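Local coordinates for beta-porphyranase B (Bacteroides plebeius, PDB 4AWD), which hydrolyses the sulfated red-algal polysaccharide porphyran, cutting the bond between beta-D-galactopyranose and alpha-L-galactopyranose-6-sulfate as a family 16 glycoside hydrolase, at residues Lys47-Glu52 with Ala316-Pro321; Asn77-Ala82 with Thr288-Lys293; Lys93-Ile98 with Thr308-Trp313; Ser173-Asp178 with Thr207-Gln212. All coordinates share one frame; numbering follows the deposited sequence.

How the contacts relate
From the N terminus, the chain first enters contact 1 at 47-52, a loop closed only by the strand 316-321 near the C terminus, so the other three contacts nest inside it. The segment 77-82 opens contact 2 and 93-98 opens contact 3; because 288-293 precedes 308-313, these two loops cross. Contact 4, 173-178 with 207-212, closes a short loop nested within all the others. Contacts 1 and 3 share strand 308-321, which pairs with strand 95-107 beside the calcium ion before turning a corner at D312, and with strand 46-50 after it. Contacts 2 and 4 lie about 20 Å apart between centres and carry residues of the probable substrate cleft.

Contact 1 (Lys47-Glu52 with Ala316-Pro321); sequences KWVVNE and AYKLVP
Backbone pairing between K47-V50 and A316-P321 is antiparallel; the axes of 47-50 and 316-321 make an angle of 137°. K47 and V320 form one hydrogen-bonded pair, with K47 N to V320 O at 2.7 Å, and V49 and K318 form the next, with K318 N to V49 O also at 2.7 Å. Past the last pair, N51 N still reaches A316 O at 2.8 Å, but from above the carbonyl plane.

Among the apolar contacts, L319 lays its CD2 methyl over one face of W48, 3.8 Å from the centroid of the six-membered ring and 10° off its normal, a CH-pi contact. The CB of Y317 reaches W48 CE3 at 3.7 Å, while the Y317 ring runs past V50, whose CG2 meets CE2. On the face carrying K47 and V320, the extended lysine chain lies alongside the valine, CE to CG1 3.6 Å.

Water mediates the polar side-chain contacts. With chi1 at -163° the amide of N51 is carried to the K318 chain, ND2 3.6 Å from K318 CD, and ND2 donates to a water that in turn donates to Y317 O. A second water accepts from K318 NZ and bonds weakly to N51 OD1.

Outside, W48 NE1 donates to P40 O and Y317 OH bonds to A32 O, tying N-terminal residues to this pair. Such joining of an early strand to the C-terminal strand is consistent with the beta-jelly-roll sandwich of GH16 enzymes.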
# COMPACT_ATOMS: atom_id res chain seq x y z
N LYS A 47 -9.02 22.02 10.30
CA LYS A 47 -10.11 21.35 9.58
C LYS A 47 -9.54 20.42 8.48
O LYS A 47 -8.49 20.69 7.90
CB LYS A 47 -11.08 22.37 8.95
CG LYS A 47 -10.41 23.29 7.94
CD LYS A 47 -11.38 24.07 7.07
CE LYS A 47 -10.64 25.15 6.29
NZ LYS A 47 -11.54 25.99 5.48
N TRP A 48 -10.26 19.34 8.20
CA TRP A 48 -9.84 18.45 7.14
C TRP A 48 -10.19 19.06 5.79
O TRP A 48 -11.28 19.62 5.61
CB TRP A 48 -10.48 17.06 7.28
CG TRP A 48 -9.97 16.24 8.46
CD1 TRP A 48 -10.67 15.93 9.61
CD2 TRP A 48 -8.68 15.62 8.60
NE1 TRP A 48 -9.87 15.18 10.46
CE2 TRP A 48 -8.65 14.98 9.86
CE3 TRP A 48 -7.53 15.57 7.79
CZ2 TRP A 48 -7.53 14.26 10.31
CZ3 TRP A 48 -6.41 14.84 8.25
CH2 TRP A 48 -6.43 14.21 9.50
N VAL A 49 -9.24 18.95 4.86
CA VAL A 49 -9.38 19.49 3.52
C VAL A 49 -8.93 18.44 2.49
O VAL A 49 -7.90 17.76 2.68
CB VAL A 49 -8.58 20.82 3.43
CG1 VAL A 49 -7.72 20.89 2.19
CG2 VAL A 49 -9.53 22.05 3.57
N VAL A 50 -9.71 18.27 1.42
CA VAL A 50 -9.39 17.26 0.43
C VAL A 50 -8.00 17.54 -0.16
O VAL A 50 -7.68 18.67 -0.52
CB VAL A 50 -10.44 17.21 -0.70
CG1 VAL A 50 -10.00 16.23 -1.79
CG2 VAL A 50 -11.78 16.81 -0.17
N ASN A 51 -7.16 16.50 -0.22
CA ASN A 51 -5.93 16.60 -1.01
C ASN A 51 -6.21 16.00 -2.38
O ASN A 51 -6.25 14.78 -2.53
CB ASN A 51 -4.76 15.91 -0.32
CG ASN A 51 -3.41 16.32 -0.88
OD1 ASN A 51 -3.28 16.66 -2.06
ND2 ASN A 51 -2.38 16.29 -0.04
N GLU A 52 -6.42 16.85 -3.38
CA GLU A 52 -6.89 16.40 -4.69
C GLU A 52 -5.90 15.49 -5.38
O GLU A 52 -6.28 14.61 -6.16
CB GLU A 52 -7.22 17.58 -5.59
CG GLU A 52 -8.36 18.41 -5.06
CD GLU A 52 -8.68 19.64 -5.90
OE1 GLU A 52 -8.16 19.74 -7.04
OE2 GLU A 52 -9.46 20.49 -5.42
N ALA A 316 -7.62 11.25 0.01
CA ALA A 316 -6.59 11.83 0.88
C ALA A 316 -7.00 13.20 1.42
O ALA A 316 -7.71 13.96 0.74
CB ALA A 316 -5.27 11.93 0.15
N TYR A 317 -6.55 13.51 2.62
CA TYR A 317 -6.87 14.78 3.25
C TYR A 317 -5.66 15.44 3.90
O TYR A 317 -4.68 14.78 4.24
CB TYR A 317 -8.02 14.61 4.25
CG TYR A 317 -9.26 13.97 3.65
CD1 TYR A 317 -9.34 12.58 3.52
CD2 TYR A 317 -10.33 14.73 3.21
CE1 TYR A 317 -10.46 11.97 2.97
CE2 TYR A 317 -11.46 14.13 2.67
CZ TYR A 317 -11.51 12.75 2.55
OH TYR A 317 -12.61 12.13 2.01
N LYS A 318 -5.76 16.76 4.03
CA LYS A 318 -4.79 17.60 4.70
C LYS A 318 -5.45 18.35 5.84
O LYS A 318 -6.62 18.72 5.76
CB LYS A 318 -4.26 18.65 3.72
CG LYS A 318 -2.81 18.51 3.34
CD LYS A 318 -2.55 19.21 1.99
CE LYS A 318 -3.32 20.53 1.85
NZ LYS A 318 -3.12 21.14 0.50
N LEU A 319 -4.69 18.60 6.90
CA LEU A 319 -5.15 19.51 7.94
C LEU A 319 -4.74 20.94 7.61
O LEU A 319 -3.60 21.22 7.24
CB LEU A 319 -4.60 19.11 9.30
CG LEU A 319 -5.30 17.96 10.01
CD1 LEU A 319 -4.50 17.61 11.24
CD2 LEU A 319 -6.73 18.32 10.38
N VAL A 320 -5.70 21.84 7.78
CA VAL A 320 -5.51 23.26 7.52
C VAL A 320 -6.11 24.04 8.71
O VAL A 320 -7.08 23.58 9.31
CB VAL A 320 -6.16 23.61 6.15
CG1 VAL A 320 -7.09 24.80 6.22
CG2 VAL A 320 -5.11 23.77 5.06
N PRO A 321 -5.51 25.20 9.07
CA PRO A 321 -6.14 26.00 10.14
C PRO A 321 -7.50 26.52 9.68
O PRO A 321 -7.63 26.94 8.52
CB PRO A 321 -5.16 27.16 10.36
CG PRO A 321 -3.86 26.70 9.72
CD PRO A 321 -4.28 25.83 8.57
O HOH W 1 -2.44 14.69 2.65
O HOH W 2 -2.23 19.97 -2.04

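Contact 2 (Asn77-Ala82 with Thr288-Lys293); sequences NGRPPA and TYDWEK
R79 and T288 make the direct hydrogen bond between these two irregular segments. The R79 chain starts out extended through its first two torsions, then bends at chi3 (-57°), which brings the guanidinium alongside T288. NH1 donates to T288 O at 2.8 Å; the acceptor lies near the guanidinium plane, at its edge, and the N-H...O angle is 156°. The same NH1 forms a salt bridge with E287, so one nitrogen grips a main-chain carbonyl and a carboxylate. The guanidinium and the Y289 ring have planes only 10° apart, but NH1 meets the ring obliquely, 3.8 Å from Y289 CD1, so the near-parallel planes do not amount to a stack. Closer to the backbone, R79 CD passes D290 OD1 at 3.5 Å. The two charged groups themselves do not meet, and their planes are roughly perpendicular.

P80 contributes its carbonyl: a water donates to P80 O and, at 2.9 Å, to D290 OD1. The peptide bond before P81 is cis, and P81 CD packs closely on T288 CG2 at 3.2 Å. A82 follows with its CB against T288 CB at 3.8 Å, while its N returns to R79 O in a local hydrogen bond. The T288 methyl is thus held among R79 O, P81 and A82.

Beyond T288, residues Y289-E292 form a type I beta turn, and Y289 OH bonds to E181, the probable proton donor. Since R79 and E287 both probably bind substrate, this meeting of loops is consistent with a wall of the GH16 substrate cleft.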
# COMPACT_ATOMS: atom_id res chain seq x y z
N ASN A 77 9.88 -4.43 -11.61
CA ASN A 77 9.83 -5.88 -11.67
C ASN A 77 9.36 -6.45 -10.35
O ASN A 77 9.99 -6.25 -9.31
CB ASN A 77 11.20 -6.44 -12.07
CG ASN A 77 11.65 -5.93 -13.43
OD1 ASN A 77 11.09 -6.31 -14.47
ND2 ASN A 77 12.64 -5.05 -13.43
N GLY A 78 8.22 -7.15 -10.38
CA GLY A 78 7.59 -7.66 -9.15
C GLY A 78 8.42 -8.71 -8.41
O GLY A 78 9.55 -9.01 -8.80
N ARG A 79 7.86 -9.24 -7.34
CA ARG A 79 8.46 -10.33 -6.59
C ARG A 79 8.11 -11.61 -7.33
O ARG A 79 6.93 -11.93 -7.45
CB ARG A 79 7.91 -10.38 -5.15
CG ARG A 79 8.67 -11.35 -4.21
CD ARG A 79 8.26 -11.21 -2.74
NE ARG A 79 8.45 -9.86 -2.23
CZ ARG A 79 7.46 -8.99 -2.01
NH1 ARG A 79 6.19 -9.31 -2.28
NH2 ARG A 79 7.73 -7.78 -1.56
N PRO A 80 9.12 -12.33 -7.84
CA PRO A 80 8.80 -13.55 -8.60
C PRO A 80 7.90 -14.48 -7.77
O PRO A 80 8.11 -14.61 -6.56
CB PRO A 80 10.18 -14.18 -8.87
CG PRO A 80 11.16 -13.05 -8.73
CD PRO A 80 10.57 -12.06 -7.78
N PRO A 81 6.92 -15.13 -8.41
CA PRO A 81 6.77 -15.20 -9.86
C PRO A 81 5.74 -14.25 -10.49
O PRO A 81 5.30 -14.50 -11.63
CB PRO A 81 6.33 -16.66 -10.07
CG PRO A 81 5.63 -17.05 -8.76
CD PRO A 81 5.94 -16.00 -7.73
N ALA A 82 5.37 -13.17 -9.80
CA ALA A 82 4.47 -12.17 -10.40
C ALA A 82 5.13 -10.82 -10.60
O ALA A 82 5.86 -10.33 -9.73
CB ALA A 82 3.18 -12.00 -9.60
N THR A 288 2.84 -11.02 -5.21
CA THR A 288 2.98 -12.37 -4.75
C THR A 288 4.05 -12.34 -3.61
O THR A 288 4.99 -11.50 -3.63
CB THR A 288 3.23 -13.27 -6.04
OG1 THR A 288 2.60 -14.56 -5.94
CG2 THR A 288 4.61 -13.40 -6.35
N TYR A 289 3.84 -13.16 -2.57
CA TYR A 289 4.73 -13.21 -1.38
C TYR A 289 5.47 -14.55 -1.29
O TYR A 289 4.88 -15.59 -1.59
CB TYR A 289 3.93 -13.12 -0.10
CG TYR A 289 3.22 -11.82 0.18
CD1 TYR A 289 3.93 -10.65 0.45
CD2 TYR A 289 1.83 -11.78 0.26
CE1 TYR A 289 3.28 -9.46 0.74
CE2 TYR A 289 1.17 -10.61 0.54
CZ TYR A 289 1.88 -9.45 0.78
OH TYR A 289 1.19 -8.29 1.08
N ASP A 290 6.73 -14.52 -0.84
CA ASP A 290 7.54 -15.74 -0.73
C ASP A 290 7.00 -16.70 0.33
O ASP A 290 7.27 -17.91 0.28
CB ASP A 290 9.00 -15.41 -0.39
CG ASP A 290 9.68 -14.62 -1.48
OD1 ASP A 290 9.15 -14.59 -2.63
OD2 ASP A 290 10.77 -14.03 -1.19
N TRP A 291 6.25 -16.16 1.29
CA TRP A 291 5.71 -16.98 2.37
C TRP A 291 4.36 -17.59 2.01
O TRP A 291 3.76 -18.30 2.81
CB TRP A 291 5.64 -16.20 3.67
CG TRP A 291 5.02 -14.83 3.57
CD1 TRP A 291 5.69 -13.65 3.48
CD2 TRP A 291 3.62 -14.51 3.58
NE1 TRP A 291 4.79 -12.60 3.43
CE2 TRP A 291 3.52 -13.10 3.49
CE3 TRP A 291 2.44 -15.26 3.66
CZ2 TRP A 291 2.27 -12.43 3.47
CZ3 TRP A 291 1.21 -14.60 3.63
CH2 TRP A 291 1.14 -13.20 3.54
N GLU A 292 3.89 -17.32 0.79
CA GLU A 292 2.69 -17.98 0.25
C GLU A 292 3.00 -18.49 -1.15
O GLU A 292 2.63 -17.88 -2.15
CB GLU A 292 1.48 -17.03 0.26
CG GLU A 292 0.16 -17.62 -0.27
CD GLU A 292 -0.21 -18.98 0.34
OE1 GLU A 292 0.23 -20.01 -0.22
OE2 GLU A 292 -0.97 -19.04 1.34
N LYS A 293 3.68 -19.63 -1.20
CA LYS A 293 4.15 -20.19 -2.46
C LYS A 293 3.06 -20.88 -3.28
O LYS A 293 3.32 -21.31 -4.40
CB LYS A 293 5.34 -21.12 -2.23
O HOH W 3 5.09 -9.79 -7.02
O HOH W 4 10.37 -14.35 -5.20

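Contact 3 (Lys93-Ile98 with Thr308-Trp313); sequences KGCLRI and TTYYDW. With CA (calcium ion), chain C.
G94 and D312 meet at the calcium ion. The ion is bound by G94 O at 2.2 Å, and D312 contributes both its carbonyl O and OD1, the latter at 2.4 Å. D312 CG stands anti to the backbone N (chi1 -170°), an orientation that lets carboxylate and main-chain carbonyl of one residue share the metal. A water, E57 O and N59 OD1 complete the six ligands. G94 O lies only 3.1 Å from D312 OD1, a closeness between two acceptors explained by the cation they share. The other carboxylate oxygen, D312 OD2, forms a salt bridge with R139, which would help to fix the group.

Next to the metal, segments 95-98 and 308-311 run antiparallel at 156°, part of the pairing of strands 95-107 and 308-321 in the beta sandwich of the GH16 fold; the second strand turns a corner at D312. L96 pairs with Y311 through two hydrogen bonds, Y311 N to L96 O being 2.8 Å and nearly straight (171°), and I98 pairs with T309 likewise.

Side chains flank this pairing. On one face the Y311 ring receives I98 CD1 at its CE1 (3.7 Å) and L96 CD2 at its CD1, and its OH bonds to T150 O. On the other, R97 CG lies 3.7 Å from Y310 CE1, and the hydroxyl of Y310 bonds to D305. At the end of the pairing C95 CB comes to the edge of the Y310 ring. From strand 281-285, I284 packs on L96, I98 and Y311.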
# COMPACT_ATOMS: atom_id res chain seq x y z
N LYS A 93 -17.06 0.82 -13.94
CA LYS A 93 -18.21 0.76 -13.03
C LYS A 93 -17.92 1.23 -11.60
O LYS A 93 -18.32 0.57 -10.64
CB LYS A 93 -18.80 -0.65 -12.97
CG LYS A 93 -19.24 -1.23 -14.31
CD LYS A 93 -19.45 -2.74 -14.15
CE LYS A 93 -20.08 -3.36 -15.39
NZ LYS A 93 -20.17 -4.85 -15.26
N GLY A 94 -17.21 2.35 -11.46
CA GLY A 94 -17.01 2.95 -10.14
C GLY A 94 -15.79 2.48 -9.36
O GLY A 94 -15.55 2.95 -8.24
N CYS A 95 -15.01 1.56 -9.95
CA CYS A 95 -13.84 0.99 -9.27
C CYS A 95 -12.57 1.00 -10.08
O CYS A 95 -12.58 0.77 -11.30
CB CYS A 95 -14.11 -0.46 -8.86
SG CYS A 95 -15.25 -0.65 -7.49
N LEU A 96 -11.46 1.29 -9.41
CA LEU A 96 -10.17 0.92 -9.92
C LEU A 96 -10.09 -0.60 -9.80
O LEU A 96 -10.38 -1.17 -8.74
CB LEU A 96 -9.05 1.58 -9.09
CG LEU A 96 -7.62 1.11 -9.41
CD1 LEU A 96 -7.17 1.56 -10.81
CD2 LEU A 96 -6.65 1.58 -8.34
N ARG A 97 -9.71 -1.25 -10.89
CA ARG A 97 -9.61 -2.71 -10.94
C ARG A 97 -8.18 -3.08 -11.22
O ARG A 97 -7.63 -2.68 -12.26
CB ARG A 97 -10.44 -3.28 -12.07
CG ARG A 97 -11.92 -3.28 -11.84
CD ARG A 97 -12.59 -3.46 -13.16
NE ARG A 97 -14.03 -3.67 -13.04
CZ ARG A 97 -14.76 -4.23 -14.01
NH1 ARG A 97 -14.16 -4.62 -15.15
NH2 ARG A 97 -16.06 -4.43 -13.84
N ILE A 98 -7.60 -3.85 -10.32
CA ILE A 98 -6.30 -4.47 -10.59
C ILE A 98 -6.49 -5.97 -10.66
O ILE A 98 -6.72 -6.62 -9.64
CB ILE A 98 -5.20 -4.11 -9.55
CG1 ILE A 98 -5.07 -2.58 -9.37
CG2 ILE A 98 -3.88 -4.71 -10.01
CD1 ILE A 98 -4.07 -2.15 -8.27
N THR A 308 -9.81 -10.21 -9.37
CA THR A 308 -9.66 -8.75 -9.38
C THR A 308 -9.72 -8.16 -7.98
O THR A 308 -10.56 -8.55 -7.16
CB THR A 308 -10.75 -8.12 -10.27
OG1 THR A 308 -10.62 -8.63 -11.60
CG2 THR A 308 -10.66 -6.61 -10.31
N THR A 309 -8.83 -7.21 -7.70
CA THR A 309 -8.93 -6.41 -6.49
C THR A 309 -9.65 -5.14 -6.89
O THR A 309 -9.28 -4.51 -7.91
CB THR A 309 -7.55 -6.07 -5.88
OG1 THR A 309 -6.91 -7.27 -5.40
CG2 THR A 309 -7.72 -5.12 -4.72
N TYR A 310 -10.65 -4.75 -6.11
CA TYR A 310 -11.45 -3.56 -6.42
C TYR A 310 -11.22 -2.42 -5.46
O TYR A 310 -11.27 -2.60 -4.24
CB TYR A 310 -12.93 -3.90 -6.43
CG TYR A 310 -13.36 -4.90 -7.46
CD1 TYR A 310 -13.72 -4.48 -8.74
CD2 TYR A 310 -13.44 -6.26 -7.16
CE1 TYR A 310 -14.13 -5.40 -9.70
CE2 TYR A 310 -13.86 -7.18 -8.10
CZ TYR A 310 -14.20 -6.75 -9.37
OH TYR A 310 -14.61 -7.66 -10.31
N TYR A 311 -10.97 -1.24 -6.00
CA TYR A 311 -10.88 -0.04 -5.19
C TYR A 311 -11.98 0.91 -5.63
O TYR A 311 -11.94 1.45 -6.74
CB TYR A 311 -9.51 0.62 -5.34
CG TYR A 311 -8.34 -0.29 -5.03
CD1 TYR A 311 -7.86 -1.19 -5.99
CD2 TYR A 311 -7.72 -0.26 -3.78
CE1 TYR A 311 -6.80 -2.03 -5.71
CE2 TYR A 311 -6.65 -1.10 -3.50
CZ TYR A 311 -6.19 -1.98 -4.46
OH TYR A 311 -5.13 -2.80 -4.18
N ASP A 312 -12.96 1.09 -4.75
CA ASP A 312 -14.08 2.02 -4.98
C ASP A 312 -13.56 3.45 -5.01
O ASP A 312 -13.99 4.26 -5.84
CB ASP A 312 -15.15 1.86 -3.90
CG ASP A 312 -16.42 2.63 -4.22
OD1 ASP A 312 -16.49 3.25 -5.29
OD2 ASP A 312 -17.35 2.62 -3.39
N TRP A 313 -12.64 3.77 -4.12
CA TRP A 313 -12.02 5.08 -4.15
C TRP A 313 -10.74 5.12 -3.37
O TRP A 313 -10.46 4.24 -2.56
CB TRP A 313 -12.97 6.17 -3.61
CG TRP A 313 -13.75 5.79 -2.38
CD1 TRP A 313 -15.07 5.39 -2.33
CD2 TRP A 313 -13.29 5.80 -1.03
NE1 TRP A 313 -15.44 5.16 -1.03
CE2 TRP A 313 -14.37 5.40 -0.22
CE3 TRP A 313 -12.06 6.11 -0.43
CZ2 TRP A 313 -14.26 5.29 1.17
CZ3 TRP A 313 -11.96 6.02 0.96
CH2 TRP A 313 -13.05 5.60 1.74
CA CA C . -16.05 4.75 -7.10
O HOH W 5 -16.74 6.56 -5.75

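Contact 4 (Ser173-Asp178 with Thr207-Gln212); sequences SSQELD and THYWYQ
E176 OE1 accepts a hydrogen bond from W210 NE1 at 2.8 Å, the shortest side-chain polar bond of this contact. The donor meets OE1 nearly along its C-O axis with an N-H...O angle of 149°; the acceptor is tilted a little out of the indole plane, and carboxylate and indole are nearly coplanar. E176 is extended, CG lying opposite the backbone N (chi1 -174°), and the chain runs alongside H208 and brings OE1 to the N-H of W210.

H208 shares the face of E176, CB to CB 4.0 Å. Its NE2 makes a weak bond to D178 OD2 at 3.0 Å; the oxygen sits in the imidazole plane, but the carboxylate stands nearly perpendicular to the ring. ND1 is bonded to D220, and together with the weak bond at NE2 this would limit the rotation of the imidazole.

The opposite face carries Q175 and Y209 side by side, NE2 to CE2 3.3 Å, with S173 CB close to the phenol end. S174 OG rests against W210 CB at 3.6 Å.

The strand segments are antiparallel, at 163°. S174 and W210 form a hydrogen-bonded pair, W210 N to S174 O being 2.8 Å; E176 and H208 form another, in which the bond from E176 N is weak.

E176 is probably the nucleophile. With D178 two residues on and E181 beyond, it fits the ExDxxE sequence of GH16 enzymes, consistent with a carboxylate directed into the substrate cleft, where the W210 N-H would hold OE1 and so limit rotation of the carboxylate.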
# COMPACT_ATOMS: atom_id res chain seq x y z
N SER A 173 18.52 5.84 3.36
CA SER A 173 17.28 5.57 4.05
C SER A 173 16.06 5.94 3.21
O SER A 173 16.13 6.80 2.33
CB SER A 173 17.24 6.30 5.40
OG SER A 173 17.17 7.70 5.21
N SER A 174 14.96 5.24 3.47
CA SER A 174 13.65 5.58 2.91
C SER A 174 12.58 5.09 3.88
O SER A 174 12.89 4.44 4.88
CB SER A 174 13.45 4.96 1.53
OG SER A 174 13.40 3.55 1.58
N GLN A 175 11.32 5.43 3.60
CA GLN A 175 10.22 5.03 4.46
C GLN A 175 9.07 4.45 3.65
O GLN A 175 8.98 4.67 2.44
CB GLN A 175 9.73 6.18 5.35
CG GLN A 175 10.79 6.77 6.28
CD GLN A 175 11.70 7.78 5.57
OE1 GLN A 175 11.24 8.66 4.85
NE2 GLN A 175 13.00 7.64 5.78
N GLU A 176 8.20 3.73 4.33
CA GLU A 176 7.17 2.96 3.70
C GLU A 176 6.05 2.78 4.71
O GLU A 176 6.28 2.31 5.83
CB GLU A 176 7.72 1.59 3.28
CG GLU A 176 6.76 0.74 2.47
CD GLU A 176 7.43 -0.49 1.88
OE1 GLU A 176 8.67 -0.63 2.02
OE2 GLU A 176 6.73 -1.32 1.29
N LEU A 177 4.84 3.15 4.31
CA LEU A 177 3.68 3.13 5.19
C LEU A 177 2.61 2.24 4.57
O LEU A 177 2.00 2.58 3.55
CB LEU A 177 3.18 4.57 5.44
CG LEU A 177 1.81 4.90 6.07
CD1 LEU A 177 1.61 4.20 7.40
CD2 LEU A 177 1.65 6.41 6.26
N ASP A 178 2.44 1.08 5.18
CA ASP A 178 1.47 0.08 4.70
C ASP A 178 0.17 0.27 5.44
O ASP A 178 0.11 0.04 6.66
CB ASP A 178 2.01 -1.34 4.95
CG ASP A 178 3.15 -1.69 4.01
OD1 ASP A 178 2.94 -1.59 2.79
OD2 ASP A 178 4.25 -2.08 4.48
N THR A 207 4.87 -0.05 9.33
CA THR A 207 5.78 1.02 8.98
C THR A 207 7.17 0.43 8.80
O THR A 207 7.56 -0.49 9.52
CB THR A 207 5.89 2.05 10.10
OG1 THR A 207 6.53 1.45 11.24
CG2 THR A 207 4.51 2.62 10.49
N HIS A 208 7.92 0.99 7.85
CA HIS A 208 9.30 0.59 7.65
C HIS A 208 10.18 1.82 7.55
O HIS A 208 9.89 2.72 6.76
CB HIS A 208 9.44 -0.24 6.36
CG HIS A 208 8.47 -1.38 6.26
ND1 HIS A 208 8.80 -2.67 6.61
CD2 HIS A 208 7.18 -1.42 5.84
CE1 HIS A 208 7.76 -3.45 6.43
NE2 HIS A 208 6.76 -2.72 5.96
N TYR A 209 11.23 1.87 8.36
CA TYR A 209 12.33 2.77 8.09
C TYR A 209 13.44 1.93 7.49
O TYR A 209 14.04 1.09 8.18
CB TYR A 209 12.80 3.47 9.38
CG TYR A 209 13.83 4.56 9.13
CD1 TYR A 209 15.18 4.26 9.09
CD2 TYR A 209 13.45 5.88 8.92
CE1 TYR A 209 16.14 5.25 8.87
CE2 TYR A 209 14.40 6.87 8.68
CZ TYR A 209 15.74 6.55 8.67
OH TYR A 209 16.71 7.50 8.44
N TRP A 210 13.72 2.11 6.20
CA TRP A 210 14.74 1.31 5.53
C TRP A 210 16.10 1.95 5.72
O TRP A 210 16.27 3.14 5.45
CB TRP A 210 14.44 1.17 4.03
CG TRP A 210 13.25 0.34 3.76
CD1 TRP A 210 11.98 0.78 3.54
CD2 TRP A 210 13.20 -1.09 3.71
NE1 TRP A 210 11.13 -0.29 3.35
CE2 TRP A 210 11.85 -1.45 3.45
CE3 TRP A 210 14.15 -2.10 3.85
CZ2 TRP A 210 11.44 -2.79 3.32
CZ3 TRP A 210 13.74 -3.43 3.72
CH2 TRP A 210 12.39 -3.76 3.46
N TYR A 211 17.07 1.16 6.17
CA TYR A 211 18.42 1.68 6.38
C TYR A 211 19.49 0.76 5.82
O TYR A 211 19.41 -0.47 5.97
CB TYR A 211 18.70 1.94 7.85
CG TYR A 211 20.07 2.53 8.12
CD1 TYR A 211 20.30 3.90 7.96
CD2 TYR A 211 21.13 1.72 8.54
CE1 TYR A 211 21.55 4.45 8.22
CE2 TYR A 211 22.39 2.26 8.79
CZ TYR A 211 22.60 3.63 8.63
OH TYR A 211 23.84 4.18 8.89
N GLN A 212 20.50 1.37 5.20
CA GLN A 212 21.60 0.64 4.60
C GLN A 212 22.88 1.46 4.54
O GLN A 212 22.87 2.62 4.14
CB GLN A 212 21.21 0.21 3.19
CG GLN A 212 22.20 -0.73 2.54
CD GLN A 212 21.81 -1.09 1.13
OE1 GLN A 212 21.00 -0.41 0.51
NE2 GLN A 212 22.38 -2.17 0.63